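Local coordinates for glycoside Hydrolase (Bacteroides plebeius, PDB 5T3B), which belongs to glycoside hydrolase family 50 and probably cleaves glycosidic bonds in agar-type polysaccharides, at residues Leu265-Leu269 against Ala282-Met286; Asp411-Arg415 against Tyr458-Tyr464. All coordinates share one frame; numbering follows the deposited sequence.

Interaction 1. Residues Leu265-Leu269 against Ala282-Met286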
ATOM      1  N   LEU A 265     -18.595  -7.955  14.689  1.00 16.59           N
ATOM      2  CA  LEU A 265     -19.970  -7.779  15.190  1.00 17.40           C
ATOM      3  C   LEU A 265     -20.144  -8.553  16.504  1.00 17.90           C
ATOM      4  O   LEU A 265     -20.667  -7.997  17.485  1.00 22.51           O
ATOM      5  CB  LEU A 265     -21.003  -8.196  14.146  1.00 18.41           C
ATOM      6  CG  LEU A 265     -22.472  -8.123  14.498  1.00 18.92           C
ATOM      7  CD1 LEU A 265     -22.805  -6.756  15.051  1.00 19.41           C
ATOM      8  CD2 LEU A 265     -23.287  -8.474  13.259  1.00 20.22           C
ATOM      9  N   ASP A 266     -19.608  -9.765  16.596  1.00 20.56           N
ATOM     10  CA  ASP A 266     -19.652 -10.525  17.853  1.00 21.76           C
ATOM     11  C   ASP A 266     -19.003  -9.775  19.013  1.00 19.93           C
ATOM     12  O   ASP A 266     -19.573  -9.643  20.113  1.00 20.31           O
ATOM     13  CB  ASP A 266     -18.912 -11.847  17.735  1.00 25.30           C
ATOM     14  CG  ASP A 266     -19.596 -12.848  16.844  1.00 29.48           C
ATOM     15  OD1 ASP A 266     -20.657 -12.583  16.283  1.00 45.45           O
ATOM     16  OD2 ASP A 266     -19.018 -13.948  16.716  1.00 43.95           O
ATOM     17  N   ARG A 267     -17.815  -9.218  18.749  0.50 19.23           N
ATOM     18  CA  ARG A 267     -17.095  -8.490  19.791  0.50 17.88           C
ATOM     19  C   ARG A 267     -17.855  -7.208  20.217  0.50 19.03           C
ATOM     20  O   ARG A 267     -17.895  -6.907  21.411  0.50 21.05           O
ATOM     21  CB  ARG A 267     -15.629  -8.157  19.405  0.50 17.97           C
ATOM     22  CG  ARG A 267     -14.623  -9.307  19.626  0.50 18.68           C
ATOM     23  CD  ARG A 267     -13.231  -9.047  19.018  0.50 14.69           C
ATOM     24  NE  ARG A 267     -13.288  -8.800  17.541  0.50 14.70           N
ATOM     25  CZ  ARG A 267     -12.395  -8.114  16.833  0.50 13.30           C
ATOM     26  NH1 ARG A 267     -11.364  -7.562  17.378  0.50 20.21           N
ATOM     27  NH2 ARG A 267     -12.533  -8.048  15.547  0.50 13.23           N
ATOM     28  N   PHE A 268     -18.496  -6.492  19.283  1.00 15.42           N
ATOM     29  CA  PHE A 268     -19.219  -5.304  19.667  1.00 17.41           C
ATOM     30  C   PHE A 268     -20.400  -5.698  20.564  1.00 18.08           C
ATOM     31  O   PHE A 268     -20.669  -5.023  21.532  1.00 19.72           O
ATOM     32  CB  PHE A 268     -19.729  -4.519  18.471  1.00 15.91           C
ATOM     33  CG  PHE A 268     -18.723  -3.623  17.811  1.00 14.97           C
ATOM     34  CD1 PHE A 268     -17.355  -3.807  17.883  1.00 18.26           C
ATOM     35  CD2 PHE A 268     -19.163  -2.537  17.115  1.00 16.27           C
ATOM     36  CE1 PHE A 268     -16.472  -2.944  17.291  1.00 17.37           C
ATOM     37  CE2 PHE A 268     -18.274  -1.732  16.440  1.00 15.64           C
ATOM     38  CZ  PHE A 268     -16.917  -1.942  16.505  1.00 14.10           C
ATOM     39  N   LEU A 269     -21.057  -6.795  20.212  1.00 17.84           N
ATOM     40  CA  LEU A 269     -22.242  -7.203  20.994  1.00 19.61           C
ATOM     41  C   LEU A 269     -21.885  -7.636  22.387  1.00 20.83           C
ATOM     42  O   LEU A 269     -22.765  -7.651  23.272  1.00 24.47           O
ATOM     43  CB  LEU A 269     -23.014  -8.292  20.259  1.00 20.93           C
ATOM     44  CG  LEU A 269     -23.776  -7.858  18.971  1.00 19.48           C
ATOM     45  CD1 LEU A 269     -24.269  -9.069  18.205  1.00 21.04           C
ATOM     46  CD2 LEU A 269     -24.878  -6.892  19.290  1.00 21.53           C
ATOM     47  N   ALA A 282     -24.156  -1.879  17.092  1.00 14.48           N
ATOM     48  CA  ALA A 282     -24.226  -3.285  16.767  1.00 15.68           C
ATOM     49  C   ALA A 282     -25.594  -3.861  17.089  1.00 15.79           C
ATOM     50  O   ALA A 282     -26.136  -4.587  16.298  1.00 16.88           O
ATOM     51  CB  ALA A 282     -23.148  -4.052  17.504  1.00 16.25           C
ATOM     52  N   ALA A 283     -26.134  -3.499  18.268  1.00 16.14           N
ATOM     53  CA  ALA A 283     -27.424  -4.004  18.656  1.00 18.62           C
ATOM     54  C   ALA A 283     -28.504  -3.462  17.703  1.00 19.20           C
ATOM     55  O   ALA A 283     -29.459  -4.186  17.341  1.00 23.23           O
ATOM     56  CB  ALA A 283     -27.744  -3.653  20.095  1.00 21.36           C
ATOM     57  N   LYS A 284     -28.375  -2.198  17.325  1.00 17.96           N
ATOM     58  CA  LYS A 284     -29.305  -1.592  16.374  1.00 19.99           C
ATOM     59  C   LYS A 284     -29.286  -2.305  15.009  1.00 18.90           C
ATOM     60  O   LYS A 284     -30.336  -2.546  14.418  1.00 23.42           O
ATOM     61  CB  LYS A 284     -29.073  -0.092  16.209  1.00 23.19           C
ATOM     62  CG  LYS A 284     -30.055   0.609  15.280  1.00 26.04           C
ATOM     63  CD  LYS A 284     -29.939   2.156  15.422  1.00 32.29           C
ATOM     64  CE  LYS A 284     -31.159   2.951  14.952  1.00 37.19           C
ATOM     65  NZ  LYS A 284     -31.704   2.400  13.711  1.00 44.97           N
ATOM     66  N   PHE A 285     -28.099  -2.635  14.532  1.00 18.55           N
ATOM     67  CA  PHE A 285     -27.955  -3.303  13.289  1.00 18.45           C
ATOM     68  C   PHE A 285     -28.691  -4.633  13.323  1.00 18.25           C
ATOM     69  O   PHE A 285     -29.441  -4.928  12.403  1.00 22.44           O
ATOM     70  CB  PHE A 285     -26.479  -3.494  12.983  1.00 17.23           C
ATOM     71  CG  PHE A 285     -26.206  -4.392  11.842  1.00 15.07           C
ATOM     72  CD1 PHE A 285     -26.324  -3.912  10.561  1.00 19.05           C
ATOM     73  CD2 PHE A 285     -25.858  -5.718  12.036  1.00 16.76           C
ATOM     74  CE1 PHE A 285     -26.132  -4.743   9.466  1.00 16.95           C
ATOM     75  CE2 PHE A 285     -25.611  -6.515  10.943  1.00 18.21           C
ATOM     76  CZ  PHE A 285     -25.730  -6.024   9.679  1.00 16.95           C
ATOM     77  N   MET A 286     -28.469  -5.419  14.379  1.00 19.42           N
ATOM     78  CA  MET A 286     -29.166  -6.662  14.544  1.00 20.36           C
ATOM     79  C   MET A 286     -30.695  -6.497  14.538  1.00 22.52           C
ATOM     80  O   MET A 286     -31.434  -7.193  13.822  1.00 34.62           O
ATOM     81  CB  MET A 286     -28.703  -7.405  15.785  1.00 20.99           C
ATOM     82  CG  MET A 286     -27.252  -7.874  15.725  1.00 24.16           C
ATOM     83  SD  MET A 286     -26.915  -9.021  14.358  1.00 24.19           S
ATOM     84  CE  MET A 286     -27.570 -10.493  15.044  1.00 27.49           C
TER
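Ala282 is the tightest point of this contact. Its CB lies 3.6 Å from CB of Phe268, at the edge of that ring and near its plane. Two leucines close in on the same methyl. CD1 of Leu265 comes to 3.7 Å from CB of Ala282, and CD2 of Leu269 to 3.8 Å from it. The axes of the short helix segments approach to 9.9 Å, their directions 116° apart. Leu265 has CG anti to its backbone N (chi1 178°), and its two methyls divide the work. While CD1 meets the alanine, CD2 reaches between Phe285 and Met286, 3.8 Å from SD of Met286. The Met286 chain bends twice, and its CG is 4.1 Å from CD1 of Leu269, a looser touch. No hydrogen bond crosses the contact. The looser side is at Ala283, which is partly exposed and, across the contact, meets Leu269 alone. Its CB stands 4.4 Å from CD2 of Leu269. The buried side rests on helix 300-324. There Phe306 meets the rings of Phe268 and Phe285, and Leu302 and Ile309 pack on Phe285.

Interaction 2. Residues Asp411-Arg415 against Tyr458-Tyr464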
ATOM      1  N   ASP A 411      17.750 -16.257  -0.588  1.00  9.87           N
ATOM      2  CA  ASP A 411      18.817 -15.268  -0.791  1.00 10.13           C
ATOM      3  C   ASP A 411      18.278 -14.043  -1.487  1.00  8.88           C
ATOM      4  O   ASP A 411      17.080 -13.983  -1.834  1.00  9.74           O
ATOM      5  CB  ASP A 411      19.988 -15.911  -1.496  1.00 10.70           C
ATOM      6  CG  ASP A 411      19.678 -16.430  -2.815  1.00 13.50           C
ATOM      7  OD1 ASP A 411      18.687 -16.004  -3.455  1.00 13.43           O
ATOM      8  OD2 ASP A 411      20.423 -17.325  -3.311  1.00 18.78           O
ATOM      9  N   GLN A 412      19.142 -13.055  -1.678  1.00  8.70           N
ATOM     10  CA  GLN A 412      18.701 -11.790  -2.265  1.00  8.36           C
ATOM     11  C   GLN A 412      18.227 -11.956  -3.707  1.00  9.13           C
ATOM     12  O   GLN A 412      17.271 -11.302  -4.100  1.00  9.65           O
ATOM     13  CB  GLN A 412      19.808 -10.728  -2.181  1.00  9.04           C
ATOM     14  CG  GLN A 412      20.251 -10.426  -0.758  1.00  9.37           C
ATOM     15  CD  GLN A 412      19.111 -10.018   0.141  1.00  9.89           C
ATOM     16  OE1 GLN A 412      18.872 -10.583   1.264  1.00 12.68           O
ATOM     17  NE2 GLN A 412      18.418  -9.070  -0.307  1.00  7.13           N
ATOM     18  N   GLN A 413      18.884 -12.819  -4.461  1.00  9.60           N
ATOM     19  CA  GLN A 413      18.422 -13.072  -5.826  1.00  9.26           C
ATOM     20  C   GLN A 413      16.965 -13.561  -5.793  1.00  9.28           C
ATOM     21  O   GLN A 413      16.171 -13.118  -6.607  1.00  9.59           O
ATOM     22  CB  GLN A 413      19.306 -14.075  -6.561  1.00 11.33           C
ATOM     23  CG  GLN A 413      18.773 -14.464  -7.904  1.00 12.82           C
ATOM     24  CD  GLN A 413      19.713 -15.368  -8.651  1.00 14.04           C
ATOM     25  OE1 GLN A 413      20.112 -16.418  -8.153  1.00 17.09           O
ATOM     26  NE2 GLN A 413      20.039 -14.961  -9.838  1.00 16.25           N
ATOM     27  N   ASN A 414      16.632 -14.446  -4.876  1.00  8.89           N
ATOM     28  CA  ASN A 414      15.275 -14.963  -4.809  1.00  9.10           C
ATOM     29  C   ASN A 414      14.309 -13.903  -4.287  1.00  8.06           C
ATOM     30  O   ASN A 414      13.112 -13.969  -4.649  1.00  8.99           O
ATOM     31  CB  ASN A 414      15.229 -16.285  -4.049  1.00 10.12           C
ATOM     32  CG  ASN A 414      15.712 -17.445  -4.926  1.00 12.88           C
ATOM     33  OD1 ASN A 414      14.936 -17.990  -5.706  1.00 14.68           O
ATOM     34  ND2 ASN A 414      16.932 -17.782  -4.822  1.00 18.64           N
ATOM     35  N   ARG A 415      14.752 -12.960  -3.451  1.00  7.28           N
ATOM     36  CA  ARG A 415      13.920 -11.832  -3.139  1.00  7.87           C
ATOM     37  C   ARG A 415      13.586 -11.081  -4.421  1.00  8.08           C
ATOM     38  O   ARG A 415      12.462 -10.551  -4.585  1.00  8.56           O
ATOM     39  CB  ARG A 415      14.548 -10.888  -2.101  1.00  8.48           C
ATOM     40  CG  ARG A 415      14.823 -11.476  -0.738  1.00  8.59           C
ATOM     41  CD  ARG A 415      15.530 -10.468   0.136  1.00  8.14           C
ATOM     42  NE  ARG A 415      14.608  -9.483   0.666  1.00  7.76           N
ATOM     43  CZ  ARG A 415      14.982  -8.268   1.095  1.00  7.91           C
ATOM     44  NH1 ARG A 415      16.194  -7.753   0.912  1.00  8.37           N
ATOM     45  NH2 ARG A 415      14.079  -7.535   1.710  1.00  7.57           N
ATOM     46  N   TYR A 458      20.809  -3.855  -1.073  1.00  8.92           N
ATOM     47  CA  TYR A 458      20.938  -5.238  -1.487  1.00  9.48           C
ATOM     48  C   TYR A 458      20.912  -5.238  -3.006  1.00  9.24           C
ATOM     49  O   TYR A 458      19.852  -5.313  -3.621  1.00  9.66           O
ATOM     50  CB  TYR A 458      19.817  -6.045  -0.874  1.00  9.52           C
ATOM     51  CG  TYR A 458      19.946  -6.290   0.565  1.00  8.43           C
ATOM     52  CD1 TYR A 458      20.888  -7.223   1.056  1.00  9.83           C
ATOM     53  CD2 TYR A 458      19.130  -5.673   1.482  1.00  8.81           C
ATOM     54  CE1 TYR A 458      20.989  -7.478   2.410  1.00  9.63           C
ATOM     55  CE2 TYR A 458      19.230  -5.945   2.847  1.00  8.34           C
ATOM     56  CZ  TYR A 458      20.177  -6.871   3.314  1.00  8.55           C
ATOM     57  OH  TYR A 458      20.277  -7.191   4.644  1.00  9.73           O
ATOM     58  N   THR A 459      22.112  -5.210  -3.616  1.00 10.94           N
ATOM     59  CA  THR A 459      22.215  -4.979  -5.047  1.00 12.46           C
ATOM     60  C   THR A 459      21.587  -6.076  -5.898  1.00 11.90           C
ATOM     61  O   THR A 459      21.106  -5.799  -6.999  1.00 14.13           O
ATOM     62  CB  THR A 459      23.651  -4.668  -5.427  1.00 17.69           C
ATOM     63  OG1 THR A 459      24.408  -5.758  -5.159  1.00 26.39           O
ATOM     64  CG2 THR A 459      24.214  -3.650  -4.681  1.00 17.93           C
ATOM     65  N   SER A 460      21.618  -7.317  -5.424  0.50 11.53           N
ATOM     66  CA  SER A 460      20.968  -8.386  -6.138  0.50 13.35           C
ATOM     67  C   SER A 460      19.467  -8.213  -6.221  0.50 14.71           C
ATOM     68  O   SER A 460      18.868  -8.527  -7.257  0.50 18.37           O
ATOM     69  CB  SER A 460      21.344  -9.746  -5.517  0.50 14.58           C
ATOM     70  OG  SER A 460      22.690 -10.146  -5.750  0.50 16.56           O
ATOM     71  N   LEU A 461      18.857  -7.716  -5.152  1.00 10.12           N
ATOM     72  CA  LEU A 461      17.468  -7.381  -5.145  1.00  9.77           C
ATOM     73  C   LEU A 461      17.194  -6.162  -6.055  1.00  9.74           C
ATOM     74  O   LEU A 461      16.232  -6.181  -6.862  1.00 10.76           O
ATOM     75  CB  LEU A 461      17.019  -7.151  -3.727  1.00  9.50           C
ATOM     76  CG  LEU A 461      15.595  -6.586  -3.564  1.00  9.51           C
ATOM     77  CD1 LEU A 461      14.535  -7.511  -4.183  1.00 10.02           C
ATOM     78  CD2 LEU A 461      15.257  -6.356  -2.083  1.00 12.51           C
ATOM     79  N   THR A 462      17.968  -5.099  -5.903  1.00  8.72           N
ATOM     80  CA  THR A 462      17.672  -3.886  -6.646  1.00 10.06           C
ATOM     81  C   THR A 462      17.840  -4.095  -8.160  1.00  9.30           C
ATOM     82  O   THR A 462      17.149  -3.419  -8.949  1.00 10.28           O
ATOM     83  CB  THR A 462      18.451  -2.700  -6.152  1.00 10.96           C
ATOM     84  OG1 THR A 462      19.831  -2.893  -6.364  1.00 12.24           O
ATOM     85  CG2 THR A 462      18.156  -2.378  -4.757  1.00 11.31           C
ATOM     86  N   LYS A 463      18.693  -5.006  -8.584  1.00  9.91           N
ATOM     87  CA  LYS A 463      18.809  -5.323 -10.002  1.00  9.40           C
ATOM     88  C   LYS A 463      17.490  -5.822 -10.531  1.00  8.88           C
ATOM     89  O   LYS A 463      16.990  -5.343 -11.573  1.00 10.37           O
ATOM     90  CB  LYS A 463      19.905  -6.363 -10.191  1.00 12.20           C
ATOM     91  CG  LYS A 463      20.142  -6.854 -11.661  1.00 13.46           C
ATOM     92  CD  LYS A 463      19.192  -7.998 -12.025  1.00 15.76           C
ATOM     93  CE  LYS A 463      19.518  -8.705 -13.327  1.00 18.50           C
ATOM     94  NZ  LYS A 463      19.407  -7.782 -14.456  1.00 17.38           N
ATOM     95  N   TYR A 464      16.914  -6.815  -9.843  1.00  8.63           N
ATOM     96  CA  TYR A 464      15.639  -7.376 -10.322  1.00  9.30           C
ATOM     97  C   TYR A 464      14.476  -6.370 -10.189  1.00  8.33           C
ATOM     98  O   TYR A 464      13.554  -6.373 -11.026  1.00  9.50           O
ATOM     99  CB  TYR A 464      15.301  -8.693  -9.608  1.00 10.19           C
ATOM    100  CG  TYR A 464      16.290  -9.780 -10.006  1.00 10.68           C
ATOM    101  CD1 TYR A 464      16.279 -10.340 -11.258  1.00 11.89           C
ATOM    102  CD2 TYR A 464      17.322 -10.155  -9.179  1.00 11.10           C
ATOM    103  CE1 TYR A 464      17.201 -11.258 -11.645  1.00 13.24           C
ATOM    104  CE2 TYR A 464      18.288 -11.024  -9.557  1.00 12.84           C
ATOM    105  CZ  TYR A 464      18.212 -11.605 -10.795  1.00 12.56           C
ATOM    106  OH  TYR A 464      19.157 -12.561 -11.179  1.00 16.67           O
TER
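Gln412 lays its side-chain amide over the ring of Tyr458, the two planes stacked, 22° apart. The chain folds back at chi2, which brings CD to 3.4 Å from CD1 of Tyr458. Lower down, CB of Gln412 rests 3.8 Å from CB of Ser460. Arg415 approaches Tyr458 differently. Its guanidinium stands perpendicular to the ring, with NH1 3.6 Å from CD2 of Tyr458, and any cation-pi attraction is weak. One face of the guanidinium is covered by Leu461, whose CD2 sits 3.4 Å from NH1 of Arg415. A bend at chi3 turns the group into this position. The charged end is fixed by backbone carbonyls, NE by Thr392 O and NH1 by Gly449 O, while Tyr458 OH bonds to Asp442. Helix 412-427 connects strands 407-409 and 432-437, both of which run parallel to strand 385-394. This is consistent with the (beta/alpha)8 barrel of family 50 enzymes, with helix 459-469 packed against the N-terminal turn of helix 412-427. Asp411 caps the start of the latter. Its OD1 accepts from Asn414 N at 2.9 Å and also from Asn414 ND2. Gln413 makes the polar link between the segments. With CG anti to the backbone N (chi1 174°) and the chain extended beyond it, NE2 reaches Tyr464 OH at 2.9 Å. The bond is nearly straight (168°), and the hydroxyl lies in the amide plane. CG of Gln413 also touches CE2 of Tyr464, at 3.8 Å. A phenylalanine in place of Tyr464 would lack the hydroxyl, would probably cost Gln413 NE2 its acceptor and is likely to let that amide turn. CD of Lys463 lies over the centre of one face of the Tyr464 ring, and Phe417 meets this ring edge-to-face.

Interaction 1 closes before interaction 2 opens along the chain. Their centres are about 48 Å apart, their nearest atoms about 30 Å, and they lie on opposite sides of the chain's centre. They share no helix or strand. Interaction 1 joins helices 264-269 and 277-288 in an outlying helical region, its centre about 30 Å from the chain's centre, where helix 300-324 backs them. The centre of interaction 2 lies about 21 Å from the chain's centre. It joins helix 412-427 to helix 459-469 near the C-terminal end. Interaction 1 thus lies within a peripheral helical region, whereas interaction 2 packs a late helix against the helix that follows strand 407-409.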